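Local coordinates for protein methanogen homoaconitase small subunit (Methanocaldococcus jannaschii, PDB 2PKP) that forms, with its large partner subunit, a hydro-lyase that dehydrates (R)-homocitrate to cis-homoaconitate and hydrates this to homoisocitrate in 2-oxosuberate biosynthesis, at residues A[29-37]-A[69-77]. Numbering follows the deposited sequence.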
loop_
_atom_site.group_PDB
_atom_site.type_symbol
_atom_site.label_atom_id
_atom_site.label_comp_id
_atom_site.label_asym_id
_atom_site.label_seq_id
_atom_site.Cartn_x
_atom_site.Cartn_y
_atom_site.Cartn_z
ATOM N N ASP A 29 13.825 -0.794 -15.175
ATOM C CA ASP A 29 12.480 -1.010 -14.667
ATOM C C ASP A 29 12.473 -1.751 -13.329
ATOM O O ASP A 29 12.984 -2.867 -13.222
ATOM C CB ASP A 29 11.659 -1.790 -15.694
ATOM C CG ASP A 29 10.169 -1.686 -15.446
ATOM O OD1 ASP A 29 9.732 -2.019 -14.326
ATOM O OD2 ASP A 29 9.432 -1.272 -16.367
ATOM N N PRO A 30 11.901 -1.129 -12.286
ATOM C CA PRO A 30 11.838 -1.754 -10.963
ATOM C C PRO A 30 10.915 -2.968 -11.002
ATOM O O PRO A 30 11.139 -3.957 -10.310
ATOM C CB PRO A 30 11.300 -0.631 -10.082
ATOM C CG PRO A 30 10.415 0.124 -11.020
ATOM C CD PRO A 30 11.250 0.193 -12.274
ATOM N N TYR A 31 9.876 -2.881 -11.824
ATOM C CA TYR A 31 8.929 -3.974 -11.978
ATOM C C TYR A 31 9.643 -5.156 -12.621
ATOM O O TYR A 31 9.291 -6.312 -12.381
ATOM C CB TYR A 31 7.748 -3.538 -12.848
ATOM C CG TYR A 31 6.762 -2.642 -12.133
ATOM C CD1 TYR A 31 5.987 -3.132 -11.082
ATOM C CD2 TYR A 31 6.606 -1.306 -12.500
ATOM C CE1 TYR A 31 5.081 -2.315 -10.414
ATOM C CE2 TYR A 31 5.700 -0.478 -11.838
ATOM C CZ TYR A 31 4.942 -0.991 -10.796
ATOM O OH TYR A 31 4.047 -0.187 -10.129
ATOM N N GLU A 32 10.650 -4.855 -13.436
ATOM C CA GLU A 32 11.432 -5.889 -14.102
ATOM C C GLU A 32 12.208 -6.628 -13.020
ATOM O O GLU A 32 12.363 -7.848 -13.064
ATOM C CB GLU A 32 12.404 -5.255 -15.100
ATOM C CG GLU A 32 13.041 -6.235 -16.077
ATOM C CD GLU A 32 12.024 -6.882 -17.002
ATOM O OE1 GLU A 32 11.243 -6.142 -17.639
ATOM O OE2 GLU A 32 12.013 -8.127 -17.099
ATOM N N LEU A 33 12.698 -5.869 -12.047
ATOM C CA LEU A 33 13.439 -6.433 -10.931
ATOM C C LEU A 33 12.486 -7.243 -10.063
ATOM O O LEU A 33 12.802 -8.354 -9.637
ATOM C CB LEU A 33 14.064 -5.310 -10.097
ATOM C CG LEU A 33 15.249 -4.570 -10.728
ATOM C CD1 LEU A 33 15.619 -3.356 -9.882
ATOM C CD2 LEU A 33 16.434 -5.528 -10.848
ATOM N N ALA A 34 11.309 -6.681 -9.819
ATOM C CA ALA A 34 10.302 -7.330 -8.992
ATOM C C ALA A 34 9.880 -8.685 -9.552
ATOM O O ALA A 34 9.601 -9.610 -8.794
ATOM C CB ALA A 34 9.088 -6.418 -8.845
ATOM N N SER A 35 9.849 -8.811 -10.875
ATOM C CA SER A 35 9.448 -10.064 -11.502
ATOM C C SER A 35 10.394 -11.223 -11.175
ATOM O O SER A 35 10.091 -12.380 -11.456
ATOM C CB SER A 35 9.336 -9.880 -13.020
ATOM O OG SER A 35 10.595 -9.586 -13.595
ATOM N N HIS A 36 11.542 -10.919 -10.581
ATOM C CA HIS A 36 12.481 -11.973 -10.215
ATOM C C HIS A 36 12.833 -11.943 -8.735
ATOM O O HIS A 36 13.877 -12.440 -8.320
ATOM C CB HIS A 36 13.746 -11.883 -11.069
ATOM C CG HIS A 36 13.485 -12.118 -12.525
ATOM N ND1 HIS A 36 13.232 -11.095 -13.411
ATOM C CD2 HIS A 36 13.337 -13.269 -13.226
ATOM C CE1 HIS A 36 12.935 -11.602 -14.594
ATOM N NE2 HIS A 36 12.993 -12.919 -14.510
ATOM N N CYS A 37 11.938 -11.365 -7.940
ATOM C CA CYS A 37 12.141 -11.277 -6.506
ATOM C C CYS A 37 12.195 -12.674 -5.894
ATOM O O CYS A 37 11.336 -13.512 -6.167
ATOM C CB CYS A 37 11.007 -10.469 -5.867
ATOM S SG CYS A 37 11.245 -10.155 -4.103
ATOM N N GLN A 69 18.730 -2.659 -5.491
ATOM C CA GLN A 69 17.809 -3.440 -6.307
ATOM C C GLN A 69 17.072 -4.510 -5.516
ATOM O O GLN A 69 15.944 -4.862 -5.848
ATOM C CB GLN A 69 18.547 -4.096 -7.480
ATOM C CG GLN A 69 19.024 -3.116 -8.539
ATOM C CD GLN A 69 20.469 -2.710 -8.351
ATOM O OE1 GLN A 69 20.909 -2.423 -7.236
ATOM N NE2 GLN A 69 21.220 -2.676 -9.449
ATOM N N ALA A 70 17.712 -5.037 -4.480
ATOM C CA ALA A 70 17.090 -6.066 -3.660
ATOM C C ALA A 70 15.826 -5.536 -2.979
ATOM O O ALA A 70 14.783 -6.192 -2.999
ATOM C CB ALA A 70 18.072 -6.568 -2.618
ATOM N N VAL A 71 15.918 -4.348 -2.383
ATOM C CA VAL A 71 14.771 -3.764 -1.701
ATOM C C VAL A 71 13.742 -3.271 -2.699
ATOM O O VAL A 71 12.552 -3.251 -2.407
ATOM C CB VAL A 71 15.183 -2.590 -0.763
ATOM C CG1 VAL A 71 16.172 -3.091 0.275
ATOM C CG2 VAL A 71 15.767 -1.446 -1.558
ATOM N N ILE A 72 14.205 -2.866 -3.879
ATOM C CA ILE A 72 13.302 -2.392 -4.920
ATOM C C ILE A 72 12.523 -3.575 -5.505
ATOM O O ILE A 72 11.362 -3.436 -5.879
ATOM C CB ILE A 72 14.083 -1.659 -6.044
ATOM C CG1 ILE A 72 14.621 -0.329 -5.502
ATOM C CG2 ILE A 72 13.186 -1.425 -7.259
ATOM C CD1 ILE A 72 15.418 0.477 -6.516
ATOM N N ALA A 73 13.169 -4.736 -5.562
ATOM C CA ALA A 73 12.545 -5.949 -6.083
ATOM C C ALA A 73 11.403 -6.361 -5.167
ATOM O O ALA A 73 10.343 -6.777 -5.626
ATOM C CB ALA A 73 13.571 -7.073 -6.170
ATOM N N ILE A 74 11.630 -6.244 -3.863
ATOM C CA ILE A 74 10.616 -6.587 -2.876
ATOM C C ILE A 74 9.481 -5.559 -2.914
ATOM O O ILE A 74 8.309 -5.910 -3.078
ATOM C CB ILE A 74 11.230 -6.624 -1.454
ATOM C CG1 ILE A 74 12.298 -7.723 -1.385
ATOM C CG2 ILE A 74 10.137 -6.869 -0.414
ATOM C CD1 ILE A 74 13.117 -7.723 -0.099
ATOM N N LYS A 75 9.840 -4.284 -2.782
ATOM C CA LYS A 75 8.861 -3.203 -2.785
ATOM C C LYS A 75 7.965 -3.213 -4.022
ATOM O O LYS A 75 6.755 -2.978 -3.920
ATOM C CB LYS A 75 9.574 -1.852 -2.670
ATOM C CG LYS A 75 8.652 -0.635 -2.686
ATOM C CD LYS A 75 9.480 0.656 -2.663
ATOM C CE LYS A 75 8.619 1.920 -2.627
ATOM N NZ LYS A 75 7.814 2.114 -3.866
ATOM N N TYR A 76 8.537 -3.500 -5.187
ATOM C CA TYR A 76 7.727 -3.506 -6.396
ATOM C C TYR A 76 6.888 -4.756 -6.645
ATOM O O TYR A 76 6.280 -4.903 -7.708
ATOM C CB TYR A 76 8.583 -3.154 -7.616
ATOM C CG TYR A 76 8.782 -1.658 -7.724
ATOM C CD1 TYR A 76 9.640 -0.985 -6.852
ATOM C CD2 TYR A 76 8.047 -0.903 -8.639
ATOM C CE1 TYR A 76 9.757 0.398 -6.885
ATOM C CE2 TYR A 76 8.154 0.484 -8.679
ATOM C CZ TYR A 76 9.011 1.127 -7.798
ATOM O OH TYR A 76 9.112 2.497 -7.813
ATOM N N CYS A 77 6.848 -5.646 -5.657
ATOM C CA CYS A 77 6.018 -6.847 -5.730
ATOM C C CYS A 77 4.758 -6.491 -4.955
ATOM O O CYS A 77 3.821 -7.284 -4.861
ATOM C CB CYS A 77 6.690 -8.044 -5.049
ATOM S SG CYS A 77 7.785 -9.002 -6.099
#
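Pro30 covers the ring of Tyr76 beside the place where two short helices of the aconitase swivel domain cross nearly at right angles. Tyr76 comes just after the end of helix 69-75. Helices 30-34 and 69-75 cross at -83°, with axes 7.5 Å apart at their closest. Two small residues, Ala34 and Ala73, let the backbones meet. Their CA atoms are 3.9 Å apart, and Ala34 CA makes a CA-H...O contact with Ala73 O. With Cys37, these alanines form the buried, closely packed part of the contact. Cys37 CB and the sulfur of Cys77 lie beside it, and Ile74 CG1 meets the sulfur of Cys37. The Cys37 sulfur gets there because it stands anti to its own backbone N (chi1 -174°).

Pro30 also touches Ile72: its CB is 3.5 Å from Ile72 CG2, closer than usual for two carbons. Leu33 CD1 meets the aliphatic CG of Gln69 at 3.7 Å. The Gln69 chain then bends at chi2, and its amide does not touch Leu33. Asp29, though poorly ordered, is the N-cap of helix 30-34 and accepts from Glu32 N through OD1.

The tyrosine side is partly exposed within the assembly. Tyr31 reaches the second subunit there, where Lys158 of that subunit makes a cation-pi contact with its ring. In the same chain, Tyr76 turns its edge to the face of Tyr31, a T-shaped pair with planes at 86° and centroids 5.0 Å apart. A leucine in place of Tyr76 would probably leave Pro30 without its flat aromatic platform and the Tyr31 ring held on that face by less. Tyr76 CD2 stands over the centre of the Tyr31 ring, and Pro30 CB sits 3.4 Å from the centroid of the Tyr76 ring, almost exactly on its normal.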